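Local coordinates for L-iditol 2-dehydrogenase (PDB 4OH1), which probably oxidises L-iditol and related polyols with NAD+ as a zinc-dependent member of the alcohol dehydrogenase family, at residues K116-S121 with G297-A302; E167-S172 with D267-A272. All coordinates share one frame; numbering follows the deposited sequence.

Interaction 1: K116-S121 with G297-A302. With ZN (zinc ion), chain C.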
ATOM      1  N   LYS A 116     -14.621  -4.059   7.295  1.00 44.18           N
ATOM      2  CA  LYS A 116     -14.853  -2.637   7.424  1.00 43.39           C
ATOM      3  C   LYS A 116     -15.883  -2.410   8.528  1.00 42.02           C
ATOM      4  O   LYS A 116     -16.975  -1.936   8.304  1.00 42.08           O
ATOM      5  CB  LYS A 116     -15.269  -2.076   6.083  1.00 43.82           C
ATOM      6  CG  LYS A 116     -14.286  -2.434   4.955  1.00 48.97           C
ATOM      7  CD  LYS A 116     -14.055  -1.269   3.995  1.00 56.13           C
ATOM      8  CE  LYS A 116     -13.697  -1.711   2.591  1.00 59.13           C
ATOM      9  NZ  LYS A 116     -14.941  -2.224   1.977  1.00 62.33           N
ATOM     10  N   VAL A 117     -15.515  -2.786   9.738  1.00 39.92           N
ATOM     11  CA  VAL A 117     -16.479  -2.825  10.833  1.00 40.73           C
ATOM     12  C   VAL A 117     -16.936  -1.411  11.222  1.00 42.25           C
ATOM     13  O   VAL A 117     -18.018  -1.251  11.732  1.00 42.19           O
ATOM     14  CB  VAL A 117     -15.911  -3.598  12.085  1.00 40.15           C
ATOM     15  CG1 VAL A 117     -15.828  -5.136  11.848  1.00 38.25           C
ATOM     16  CG2 VAL A 117     -14.563  -3.064  12.511  1.00 39.40           C
ATOM     17  N   ASN A 118     -16.102  -0.394  10.991  1.00 39.61           N
ATOM     18  CA  ASN A 118     -16.507   1.004  11.164  1.00 39.61           C
ATOM     19  C   ASN A 118     -17.612   1.481  10.235  1.00 46.58           C
ATOM     20  O   ASN A 118     -18.170   2.561  10.472  1.00 50.14           O
ATOM     21  CB  ASN A 118     -15.309   1.922  11.013  1.00 43.55           C
ATOM     22  CG  ASN A 118     -14.695   1.866   9.596  1.00 45.66           C
ATOM     23  OD1 ASN A 118     -14.407   0.776   9.065  1.00 42.28           O
ATOM     24  ND2 ASN A 118     -14.551   3.045   8.964  1.00 44.88           N
ATOM     25  N   LEU A 119     -17.918   0.677   9.199  1.00 43.48           N
ATOM     26  CA  LEU A 119     -19.046   0.899   8.300  1.00 44.66           C
ATOM     27  C   LEU A 119     -20.114  -0.131   8.572  1.00 44.93           C
ATOM     28  O   LEU A 119     -20.957  -0.378   7.719  1.00 44.53           O
ATOM     29  CB  LEU A 119     -18.618   0.800   6.798  1.00 45.83           C
ATOM     30  CG  LEU A 119     -17.367   1.592   6.402  1.00 46.55           C
ATOM     31  CD1 LEU A 119     -16.986   1.286   4.967  1.00 47.26           C
ATOM     32  CD2 LEU A 119     -17.592   3.096   6.628  1.00 47.06           C
ATOM     33  N   CYS A 120     -20.096  -0.754   9.742  1.00 43.39           N
ATOM     34  CA  CYS A 120     -21.107  -1.801  10.064  1.00 46.76           C
ATOM     35  C   CYS A 120     -22.540  -1.328   9.755  1.00 46.96           C
ATOM     36  O   CYS A 120     -22.939  -0.252  10.203  1.00 44.85           O
ATOM     37  CB  CYS A 120     -21.018  -2.274  11.556  1.00 41.81           C
ATOM     38  SG  CYS A 120     -22.435  -3.338  12.029  1.00 44.47           S
ATOM     39  N   SER A 121     -23.307  -2.139   9.026  1.00 49.11           N
ATOM     40  CA  SER A 121     -24.758  -1.840   8.798  1.00 54.25           C
ATOM     41  C   SER A 121     -25.706  -1.938   9.969  1.00 52.51           C
ATOM     42  O   SER A 121     -26.781  -1.392   9.895  1.00 53.55           O
ATOM     43  CB  SER A 121     -25.362  -2.809   7.785  1.00 58.45           C
ATOM     44  OG  SER A 121     -24.640  -2.752   6.611  1.00 61.16           O
ATOM     45  N   GLY A 297     -12.120  11.470   3.477  1.00 34.03           N
ATOM     46  CA  GLY A 297     -12.836  11.471   4.737  1.00 36.41           C
ATOM     47  C   GLY A 297     -12.310  10.423   5.723  1.00 40.73           C
ATOM     48  O   GLY A 297     -11.388   9.648   5.429  1.00 41.43           O
HETATM   49  N   MSE A 298     -12.929  10.392   6.899  1.00 49.40           N
HETATM   50  CA  MSE A 298     -12.531   9.508   8.004  1.00 50.84           C
HETATM   51  C   MSE A 298     -13.750   9.309   8.953  1.00 53.93           C
HETATM   52  O   MSE A 298     -14.191  10.265   9.622  1.00 51.43           O
HETATM   53  CB  MSE A 298     -11.346  10.143   8.755  1.00 57.39           C
HETATM   54  CG  MSE A 298     -10.250   9.147   9.217  1.00 59.29           C
HETATM   55 SE   MSE A 298     -11.014   7.885  10.459  0.75 82.59          SE
HETATM   56  CE  MSE A 298     -11.156   9.150  11.986  1.00 69.52           C
ATOM     57  N   ILE A 299     -14.304   8.090   8.990  1.00 54.74           N
ATOM     58  CA  ILE A 299     -15.308   7.747  10.033  1.00 59.53           C
ATOM     59  C   ILE A 299     -14.916   6.599  11.001  1.00 57.69           C
ATOM     60  O   ILE A 299     -14.765   5.423  10.619  1.00 50.31           O
ATOM     61  CB  ILE A 299     -16.758   7.476   9.487  1.00 61.87           C
ATOM     62  CG1 ILE A 299     -17.747   7.386  10.710  1.00 67.70           C
ATOM     63  CG2 ILE A 299     -16.765   6.254   8.509  1.00 59.62           C
ATOM     64  CD1 ILE A 299     -19.176   7.950  10.560  1.00 63.08           C
ATOM     65  N   GLN A 300     -14.767   7.009  12.262  1.00 56.00           N
ATOM     66  CA  GLN A 300     -14.591   6.148  13.454  1.00 59.18           C
ATOM     67  C   GLN A 300     -13.212   5.541  13.590  1.00 54.05           C
ATOM     68  O   GLN A 300     -12.677   5.553  14.693  1.00 57.47           O
ATOM     69  CB  GLN A 300     -15.646   5.033  13.566  1.00 57.60           C
ATOM     70  CG  GLN A 300     -17.025   5.502  13.958  1.00 60.37           C
ATOM     71  CD  GLN A 300     -17.994   4.343  14.217  1.00 62.33           C
ATOM     72  OE1 GLN A 300     -17.583   3.198  14.475  1.00 61.04           O
ATOM     73  NE2 GLN A 300     -19.281   4.640  14.131  1.00 61.62           N
ATOM     74  N   GLY A 301     -12.644   5.029  12.500  1.00 44.06           N
ATOM     75  CA  GLY A 301     -11.457   4.171  12.603  1.00 44.34           C
ATOM     76  C   GLY A 301     -11.917   2.701  12.800  1.00 49.00           C
ATOM     77  O   GLY A 301     -13.070   2.435  13.230  1.00 49.91           O
ATOM     78  N   ALA A 302     -11.042   1.755  12.472  1.00 42.45           N
ATOM     79  CA  ALA A 302     -11.312   0.329  12.578  1.00 44.72           C
ATOM     80  C   ALA A 302     -10.079  -0.388  13.038  1.00 45.76           C
ATOM     81  O   ALA A 302      -9.005  -0.128  12.484  1.00 40.38           O
ATOM     82  CB  ALA A 302     -11.661  -0.243  11.216  1.00 44.62           C
TER
HETATM   83 ZN    ZN C 402     -22.060  -5.415  10.789  1.00 47.10          ZN

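Interaction 2: E167-S172 with D267-A272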
ATOM      1  N   GLU A 167      -2.871   8.144   9.724  1.00 30.65           N
ATOM      2  CA  GLU A 167      -2.566   7.123   8.770  1.00 29.05           C
ATOM      3  C   GLU A 167      -3.192   7.418   7.463  1.00 30.11           C
ATOM      4  O   GLU A 167      -2.619   7.156   6.426  1.00 32.14           O
ATOM      5  CB  GLU A 167      -3.064   5.776   9.282  1.00 32.11           C
ATOM      6  CG  GLU A 167      -2.195   5.279  10.399  1.00 36.53           C
ATOM      7  CD  GLU A 167      -2.705   4.034  11.127  1.00 40.40           C
ATOM      8  OE1 GLU A 167      -3.882   3.636  10.939  1.00 38.98           O
ATOM      9  OE2 GLU A 167      -1.899   3.467  11.922  1.00 41.09           O
ATOM     10  N   GLN A 168      -4.391   7.944   7.494  1.00 30.82           N
ATOM     11  CA  GLN A 168      -5.072   8.291   6.260  1.00 31.39           C
ATOM     12  C   GLN A 168      -4.374   9.477   5.526  1.00 29.83           C
ATOM     13  O   GLN A 168      -4.331   9.525   4.327  1.00 28.53           O
ATOM     14  CB  GLN A 168      -6.515   8.609   6.557  1.00 33.73           C
ATOM     15  CG  GLN A 168      -7.323   8.955   5.352  1.00 34.17           C
ATOM     16  CD  GLN A 168      -7.384   7.818   4.337  1.00 41.04           C
ATOM     17  OE1 GLN A 168      -8.337   7.063   4.333  1.00 44.22           O
ATOM     18  NE2 GLN A 168      -6.404   7.742   3.428  1.00 45.04           N
ATOM     19  N   ALA A 169      -3.779  10.384   6.266  1.00 28.84           N
ATOM     20  CA  ALA A 169      -2.993  11.468   5.693  1.00 27.41           C
ATOM     21  C   ALA A 169      -1.613  11.018   5.264  1.00 29.13           C
ATOM     22  O   ALA A 169      -0.824  11.809   4.689  1.00 29.50           O
ATOM     23  CB  ALA A 169      -2.841  12.566   6.741  1.00 29.21           C
ATOM     24  N   LYS A 170      -1.288   9.766   5.578  1.00 29.43           N
ATOM     25  CA  LYS A 170      -0.025   9.189   5.177  1.00 33.22           C
ATOM     26  C   LYS A 170       1.176   9.930   5.731  1.00 34.16           C
ATOM     27  O   LYS A 170       2.189  10.106   5.050  1.00 35.67           O
ATOM     28  CB  LYS A 170       0.022   9.091   3.667  1.00 35.85           C
ATOM     29  CG  LYS A 170      -1.059   8.155   3.278  1.00 41.54           C
ATOM     30  CD  LYS A 170      -1.339   8.169   1.866  1.00 49.35           C
ATOM     31  CE  LYS A 170      -2.559   7.318   1.615  1.00 59.15           C
ATOM     32  NZ  LYS A 170      -2.463   6.919   0.186  1.00 64.73           N
ATOM     33  N   ILE A 171       1.091  10.300   6.995  1.00 28.58           N
ATOM     34  CA  ILE A 171       2.199  10.971   7.574  1.00 30.17           C
ATOM     35  C   ILE A 171       3.339   9.986   7.593  1.00 33.57           C
ATOM     36  O   ILE A 171       3.154   8.852   7.994  1.00 30.05           O
ATOM     37  CB  ILE A 171       1.907  11.439   8.954  1.00 32.21           C
ATOM     38  CG1 ILE A 171       0.612  12.296   8.952  1.00 32.31           C
ATOM     39  CG2 ILE A 171       3.099  12.257   9.432  1.00 31.45           C
ATOM     40  CD1 ILE A 171       0.286  12.971  10.376  1.00 33.61           C
ATOM     41  N   SER A 172       4.512  10.383   7.120  1.00 32.46           N
ATOM     42  CA  SER A 172       5.662   9.465   7.125  1.00 31.64           C
ATOM     43  C   SER A 172       6.931  10.278   6.996  1.00 31.59           C
ATOM     44  O   SER A 172       6.886  11.509   6.894  1.00 34.28           O
ATOM     45  CB  SER A 172       5.531   8.449   5.986  1.00 31.95           C
ATOM     46  OG  SER A 172       5.367   9.088   4.723  1.00 34.54           O
ATOM     47  N   ASP A 267      -2.082  14.629   0.651  1.00 30.60           N
ATOM     48  CA  ASP A 267      -3.260  13.966   1.211  1.00 30.49           C
ATOM     49  C   ASP A 267      -3.870  14.841   2.253  1.00 30.26           C
ATOM     50  O   ASP A 267      -3.233  15.185   3.267  1.00 30.57           O
ATOM     51  CB  ASP A 267      -2.939  12.623   1.836  1.00 30.98           C
ATOM     52  CG  ASP A 267      -2.471  11.625   0.836  1.00 33.00           C
ATOM     53  OD1 ASP A 267      -3.346  10.946   0.269  1.00 35.03           O
ATOM     54  OD2 ASP A 267      -1.236  11.510   0.624  1.00 34.16           O
ATOM     55  N   ALA A 268      -5.105  15.211   2.001  1.00 29.11           N
ATOM     56  CA  ALA A 268      -5.915  15.974   2.997  1.00 33.05           C
ATOM     57  C   ALA A 268      -7.017  15.092   3.583  1.00 32.08           C
ATOM     58  O   ALA A 268      -7.783  14.464   2.822  1.00 29.72           O
ATOM     59  CB  ALA A 268      -6.541  17.173   2.353  1.00 31.37           C
ATOM     60  N   VAL A 269      -7.154  15.150   4.913  1.00 29.09           N
ATOM     61  CA  VAL A 269      -8.109  14.338   5.647  1.00 30.24           C
ATOM     62  C   VAL A 269      -9.039  15.248   6.458  1.00 33.79           C
ATOM     63  O   VAL A 269      -8.600  16.042   7.300  1.00 30.52           O
ATOM     64  CB  VAL A 269      -7.425  13.375   6.596  1.00 31.99           C
ATOM     65  CG1 VAL A 269      -8.437  12.481   7.236  1.00 35.75           C
ATOM     66  CG2 VAL A 269      -6.462  12.479   5.827  1.00 34.62           C
ATOM     67  N   TYR A 270     -10.330  15.080   6.180  1.00 33.57           N
ATOM     68  CA  TYR A 270     -11.408  15.819   6.803  1.00 35.71           C
ATOM     69  C   TYR A 270     -12.125  14.874   7.725  1.00 34.02           C
ATOM     70  O   TYR A 270     -12.910  14.056   7.302  1.00 36.51           O
ATOM     71  CB  TYR A 270     -12.329  16.400   5.713  1.00 34.57           C
ATOM     72  CG  TYR A 270     -11.617  17.430   4.881  1.00 34.53           C
ATOM     73  CD1 TYR A 270     -11.546  18.759   5.267  1.00 36.28           C
ATOM     74  CD2 TYR A 270     -10.957  17.068   3.721  1.00 36.36           C
ATOM     75  CE1 TYR A 270     -10.853  19.723   4.487  1.00 35.70           C
ATOM     76  CE2 TYR A 270     -10.264  18.001   2.958  1.00 37.70           C
ATOM     77  CZ  TYR A 270     -10.234  19.329   3.333  1.00 36.13           C
ATOM     78  OH  TYR A 270      -9.504  20.203   2.575  1.00 34.11           O
ATOM     79  N   PHE A 271     -11.797  14.976   8.992  1.00 36.96           N
ATOM     80  CA  PHE A 271     -12.283  14.058  10.037  1.00 42.34           C
ATOM     81  C   PHE A 271     -13.180  14.697  11.089  1.00 41.20           C
ATOM     82  O   PHE A 271     -13.695  14.004  11.949  1.00 43.25           O
ATOM     83  CB  PHE A 271     -11.077  13.364  10.750  1.00 41.47           C
ATOM     84  CG  PHE A 271     -10.207  14.286  11.527  1.00 40.94           C
ATOM     85  CD1 PHE A 271      -9.134  14.921  10.936  1.00 41.28           C
ATOM     86  CD2 PHE A 271     -10.403  14.473  12.886  1.00 44.07           C
ATOM     87  CE1 PHE A 271      -8.294  15.797  11.681  1.00 41.62           C
ATOM     88  CE2 PHE A 271      -9.570  15.357  13.635  1.00 42.96           C
ATOM     89  CZ  PHE A 271      -8.527  16.011  13.028  1.00 42.19           C
ATOM     90  N   ALA A 272     -13.326  16.019  11.052  1.00 44.35           N
ATOM     91  CA  ALA A 272     -14.209  16.703  11.966  1.00 43.36           C
ATOM     92  C   ALA A 272     -15.666  16.392  11.645  1.00 48.09           C
ATOM     93  O   ALA A 272     -16.012  15.905  10.571  1.00 46.24           O
ATOM     94  CB  ALA A 272     -13.971  18.172  11.897  1.00 46.32           C
TER
HETATM   95  O   HOH W   1      -3.010   9.132  -1.482  1.00 49.20           O

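Interaction 1: K116-S121 with G297-A302
The carbonyl oxygen of I299 is held by two N-H groups. N118 ND2 comes in 2.9 Å from I299 O with an N-H...O angle of 162°; I299 O lies close to the plane of the N118 amide, and ND2 approaches nearly along the C=O axis. The backbone N of G301 reaches the same oxygen only weakly, closing a gamma turn around Q300. This turn folds 299-302 around the asparagine: N118 CB lies 3.2 Å from G301 O, with Q300 CB at 4.0 Å from N118 CB. With CG placed between backbone N and carbonyl carbon (chi1 64°), the amide turns toward 299-302, ND2 directed at I299 O while N118 OD1 lies 3.6 Å from A302 CB. Apolar contacts flank it: L119 CD2 meets I299 CG2 at 3.8 Å, and V117 CG2 is 4.2 Å from A302 CB. The short 3-10 turn at 117-118 leads through L119 to C120, whose SG completes the four-cysteine zinc site with C106, C109 and C112, as in the structural zinc lobe of this family. Q292 of the second subunit accepts a hydrogen bond from I299 N. Thus the 116-121 part of the zinc lobe, between helix 110-113 and strand 124-125, is tied to the loop that leaves strand 294-297 of the nucleotide-binding domain for helix 305-311, while M298 packs on helix 156-168.

Interaction 2: E167-S172 with D267-A272
A169 and V269 meet where the C-terminal end of helix 156-168 lies against strand 266-270, a strand of the Rossmann-type parallel sheet. The helix closes in a Schellman motif: K170 takes positive phi (60°), and its N reaches back to E167 O at 3.1 Å. Apolar contact is centred on V269 CG2, which presses into the last turn, 3.4 Å from A169 N and 3.7 Å from A169 CB. Q168 adds its aliphatic part; CG stands anti to the backbone N (chi1 -179°), which brings it 3.7 Å from V269 CG2. On the strand's other contributing residue, D267, the CB faces the carbonyl oxygen of A169 at 3.6 Å. The aliphatic part of K170, stretched out past its CG, runs by the carboxylate with K170 CD 3.6 Å from D267 OD2. Among polar contacts, helix end and strand are not joined by a direct hydrogen bond. H296 NE2, on the neighbouring strand 294-297, bonds to D267 OD1 and anchors the carboxylate. K170 NZ stays 4.1 Å from D267 OD1, too far for a salt bridge, and a water that accepts from this NZ at 2.8 Å donates to the same OD1, a leg whose unusually short length is doubtful.

How the interactions relate
Both interactions draw on neighbouring strands of one parallel sheet: 266-270 takes part in interaction 2, and the loop of interaction 1 emerges from 294-297, the last strand of the sheet within this chain, where G297 makes backbone hydrogen bonds to the second subunit. They touch at M298, whose CB packs 3.8 Å from F271 CB and also against V269; in the sequence, interaction 2 falls between the two segments of interaction 1. Interaction 2 packs the end of helix 156-168 against the nucleotide-binding sheet and is mostly buried and apolar, with its only exposed residue a lysine reaching an aspartate through water. Interaction 1, partly buried, crosses between domains and relies on a direct side-chain-to-backbone hydrogen bond beside a zinc lobe.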